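Side-chain contacts in phycocyanobilin lyase subunit beta (Nostoc sp. PCC 7120, PDB 5N3U), which associates with CpcE to form a lyase that is probably required for attaching the bilin chromophore to the phycocyanin alpha subunit, the product of CpcA: residues A134-K137 with A138-L142; H175-L178 with K179-L182. All blocks are in the same frame, centred on the assembly; numbering follows the deposited sequence.

Contact 1. Residues A134-K137 with A138-L142; sequences APKK and ALETL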
# COMPACT_ATOMS: atom_id res chain seq x y z
N ALA B 134 -30.46 2.02 5.71
CA ALA B 134 -29.07 1.85 6.00
C ALA B 134 -28.60 0.36 5.96
O ALA B 134 -27.55 0.05 5.33
CB ALA B 134 -28.77 2.45 7.31
N PRO B 135 -29.32 -0.54 6.66
CA PRO B 135 -28.88 -1.94 6.66
C PRO B 135 -28.96 -2.54 5.31
O PRO B 135 -28.20 -3.41 4.96
CB PRO B 135 -29.81 -2.63 7.68
CG PRO B 135 -30.93 -1.70 7.87
CD PRO B 135 -30.36 -0.32 7.68
N LYS B 136 -29.86 -2.04 4.50
CA LYS B 136 -29.96 -2.52 3.18
C LYS B 136 -28.77 -2.07 2.32
O LYS B 136 -28.30 -2.81 1.50
CB LYS B 136 -31.33 -2.10 2.56
CG LYS B 136 -31.44 -2.28 1.06
CD LYS B 136 -31.40 -3.73 0.59
CE LYS B 136 -31.42 -3.82 -0.96
NZ LYS B 136 -31.05 -5.16 -1.50
N LYS B 137 -28.26 -0.88 2.53
CA LYS B 137 -27.08 -0.45 1.79
C LYS B 137 -25.87 -1.25 2.27
O LYS B 137 -24.99 -1.57 1.51
CB LYS B 137 -26.77 1.03 2.07
CG LYS B 137 -27.81 2.05 1.68
CD LYS B 137 -28.17 2.01 0.21
CE LYS B 137 -27.02 2.54 -0.69
NZ LYS B 137 -27.53 2.15 -2.07
N ALA B 138 -25.81 -1.57 3.57
CA ALA B 138 -24.72 -2.38 4.08
C ALA B 138 -24.71 -3.75 3.42
O ALA B 138 -23.68 -4.20 2.92
CB ALA B 138 -24.84 -2.50 5.57
N LEU B 139 -25.89 -4.34 3.31
CA LEU B 139 -26.05 -5.59 2.65
C LEU B 139 -25.57 -5.51 1.24
O LEU B 139 -24.77 -6.37 0.82
CB LEU B 139 -27.55 -6.04 2.73
CG LEU B 139 -27.89 -7.26 1.89
CD1 LEU B 139 -27.09 -8.46 2.37
CD2 LEU B 139 -29.41 -7.56 1.91
N GLU B 140 -25.96 -4.50 0.49
CA GLU B 140 -25.53 -4.40 -0.93
C GLU B 140 -24.02 -4.41 -1.01
O GLU B 140 -23.43 -5.03 -1.88
CB GLU B 140 -26.06 -3.13 -1.62
CG GLU B 140 -27.57 -3.11 -1.83
CD GLU B 140 -28.23 -1.68 -2.07
OE1 GLU B 140 -27.56 -0.58 -2.31
OE2 GLU B 140 -29.48 -1.62 -1.94
N THR B 141 -23.35 -3.69 -0.10
CA THR B 141 -21.90 -3.65 -0.16
C THR B 141 -21.32 -4.97 0.20
O THR B 141 -20.32 -5.37 -0.41
CB THR B 141 -21.36 -2.55 0.78
OG1 THR B 141 -21.66 -1.32 0.14
CG2 THR B 141 -19.85 -2.50 0.80
N LEU B 142 -21.85 -5.60 1.23
CA LEU B 142 -21.34 -6.89 1.63
C LEU B 142 -21.51 -7.95 0.56
O LEU B 142 -20.64 -8.81 0.39
CB LEU B 142 -21.97 -7.36 2.90
CG LEU B 142 -21.48 -6.67 4.17
CD1 LEU B 142 -22.40 -6.92 5.29
CD2 LEU B 142 -20.13 -7.19 4.59

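Contact 2. Residues H175-L178 with K179-L182; sequences HTRL and KEML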
# COMPACT_ATOMS: atom_id res chain seq x y z
N HIS B 175 -29.23 -15.71 2.78
CA HIS B 175 -29.43 -17.18 2.44
C HIS B 175 -29.02 -17.52 1.06
O HIS B 175 -28.22 -18.40 0.83
CB HIS B 175 -30.86 -17.61 2.66
CG HIS B 175 -31.24 -17.69 4.09
ND1 HIS B 175 -32.54 -17.60 4.53
CD2 HIS B 175 -30.48 -17.81 5.21
CE1 HIS B 175 -32.57 -17.68 5.85
NE2 HIS B 175 -31.33 -17.81 6.28
N THR B 176 -29.53 -16.76 0.12
CA THR B 176 -29.30 -17.04 -1.26
C THR B 176 -27.86 -16.90 -1.58
O THR B 176 -27.29 -17.74 -2.34
CB THR B 176 -30.16 -16.11 -2.12
OG1 THR B 176 -31.53 -16.52 -2.01
CG2 THR B 176 -29.73 -16.10 -3.58
N ARG B 177 -27.22 -15.86 -0.99
CA ARG B 177 -25.87 -15.61 -1.37
C ARG B 177 -24.97 -16.68 -0.77
O ARG B 177 -24.05 -17.16 -1.41
CB ARG B 177 -25.45 -14.20 -0.93
CG ARG B 177 -24.02 -13.89 -1.22
CD ARG B 177 -23.70 -13.97 -2.65
NE ARG B 177 -22.28 -13.89 -2.88
CZ ARG B 177 -21.65 -14.48 -3.88
NH1 ARG B 177 -22.33 -15.25 -4.73
NH2 ARG B 177 -20.35 -14.33 -4.02
N LEU B 178 -25.26 -16.98 0.46
CA LEU B 178 -24.52 -17.95 1.18
C LEU B 178 -24.55 -19.33 0.51
O LEU B 178 -23.49 -19.95 0.40
CB LEU B 178 -25.05 -18.04 2.60
CG LEU B 178 -24.76 -16.88 3.54
CD1 LEU B 178 -25.37 -17.03 4.89
CD2 LEU B 178 -23.29 -16.63 3.74
N LYS B 179 -25.71 -19.78 0.02
CA LYS B 179 -25.77 -21.03 -0.75
C LYS B 179 -24.90 -20.95 -2.00
O LYS B 179 -24.16 -21.90 -2.27
CB LYS B 179 -27.18 -21.37 -1.18
CG LYS B 179 -28.14 -21.70 -0.06
CD LYS B 179 -29.56 -22.03 -0.56
CE LYS B 179 -30.67 -21.20 0.13
NZ LYS B 179 -30.79 -21.39 1.62
N GLU B 180 -24.97 -19.86 -2.76
CA GLU B 180 -24.16 -19.76 -3.96
C GLU B 180 -22.67 -19.82 -3.59
O GLU B 180 -21.85 -20.32 -4.37
CB GLU B 180 -24.34 -18.42 -4.71
CG GLU B 180 -25.66 -18.07 -5.38
CD GLU B 180 -25.93 -16.54 -5.38
OE1 GLU B 180 -27.10 -16.12 -5.14
OE2 GLU B 180 -24.96 -15.74 -5.56
N MET B 181 -22.30 -19.28 -2.43
CA MET B 181 -20.88 -19.26 -2.06
C MET B 181 -20.39 -20.63 -1.56
O MET B 181 -19.31 -21.11 -1.94
CB MET B 181 -20.62 -18.16 -1.01
CG MET B 181 -20.55 -16.77 -1.62
SD MET B 181 -20.28 -15.65 -0.22
CE MET B 181 -18.49 -15.84 -0.15
N LEU B 182 -21.19 -21.26 -0.71
CA LEU B 182 -20.95 -22.67 -0.33
C LEU B 182 -20.79 -23.61 -1.54
O LEU B 182 -19.97 -24.50 -1.49
CB LEU B 182 -22.06 -23.20 0.56
CG LEU B 182 -21.75 -24.52 1.26
CD1 LEU B 182 -20.50 -24.46 2.12
CD2 LEU B 182 -22.92 -24.91 2.14

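Contact 1. Residues A134-K137 with A138-L142
Ala-134 receives the backbone N-H of Ala-138 at its carbonyl oxygen, and Pro-135 takes that of Leu-139 in the same i to i+4 pattern; a kink at Pro-135 marks the point where its ring nitrogen has no bond to give the preceding turn. Lys-136 and Lys-137 supply the side-chain part of the contact, reaching Glu-140 from different directions. The chain of Lys-136, bent at chi2 (66°), crosses the glutamate at about a right angle, with CE 3.1 Å from Glu-140 OE2; NZ lies farther off, in a long salt bridge of 3.9 Å to that oxygen. Lys-137 folds twice, at chi2 and chi3, and this curl brings NZ to the syn side of Glu-140 OE1 at 2.7 Å. Each carboxylate oxygen thus faces a different lysine. The stronger partner of Lys-137 NZ is Asp-64 of CpcE, the neighbouring lyase alpha subunit, so the amine is shared between two carboxylates and the network reaches across this interface, where Ser-32 of that chain packs on Glu-140 and Thr-141. Other sides of helix 130-145 pack within the HEAT-repeat array: Ala-138 and Thr-141 on helices 95-104 and 108-118, while Leu-139 and Leu-142 reach Leu-161 of helix 151-163.

Contact 2. Residues H175-L178 with K179-L182
Arg-177 meets two residues of the next helical turn, Glu-180 at the edge of its guanidinium group and Met-181 over one face. Its CG stands anti to the backbone N (chi1 176°), and a bend at chi2 turns the rest of the chain along the helix toward both partners. NH1 donates to Glu-180 OE2 at 2.8 Å in a salt bridge. The carboxylate oxygen lies close to the guanidinium plane, yet the two planes are 54° apart and NH1 meets OE2 on the anti side, 28° out of the carboxylate plane, so this is a single-bond pairing and not a two-pronged, coplanar one. Met-181 CG sits over the centre of the guanidinium, 3.4 Å from Arg-177 CZ, while SD lies 3.8 Å from Arg-177 NE. The other carboxylate oxygen, Glu-180 OE1, approaches the methyl group CG2 of Thr-176, whose hydroxyl bonds with Gln-172; OE1 also lies 3.2 Å from Thr-176 O, two acceptors with no hydrogen bond between them.

Lys-179 runs back along the preceding turn. Its CG passes 3.4 Å from His-175 O, the oxygen that accepts the backbone N-H of Lys-179, and bends at chi3 and chi4 carry NZ to 3.9 Å from His-175 CB.

Arg-177 NE also bonds to Ser-146 OG in the loop after helix 130-145. The bonds at NH1 and NE would fix the rotation of the flat cation, packed on one face against the CG methylene of Met-181, which continues inward to Ile-158 and Ile-194.

From the N terminus, the chain passes through six helices, 34-40 to 108-118, before reaching contact 1 on helix 130-145, then runs through helix 151-163 to contact 2 on helix 171-184. Each contact lies within one helix and closes only a helical turn, no long loop; the two follow in series, neither nested nor crossed. Their centres are 16 Å apart and their nearest atoms about 6 Å, without touching. Helix 151-163 joins them, receiving leucines from the helix of contact 1 and Leu-178 and Met-181 from contact 2. Contact 1 faces CpcE, whereas no other chain of the assembly touches contact 2, which leans on the last modelled helix, 188-198.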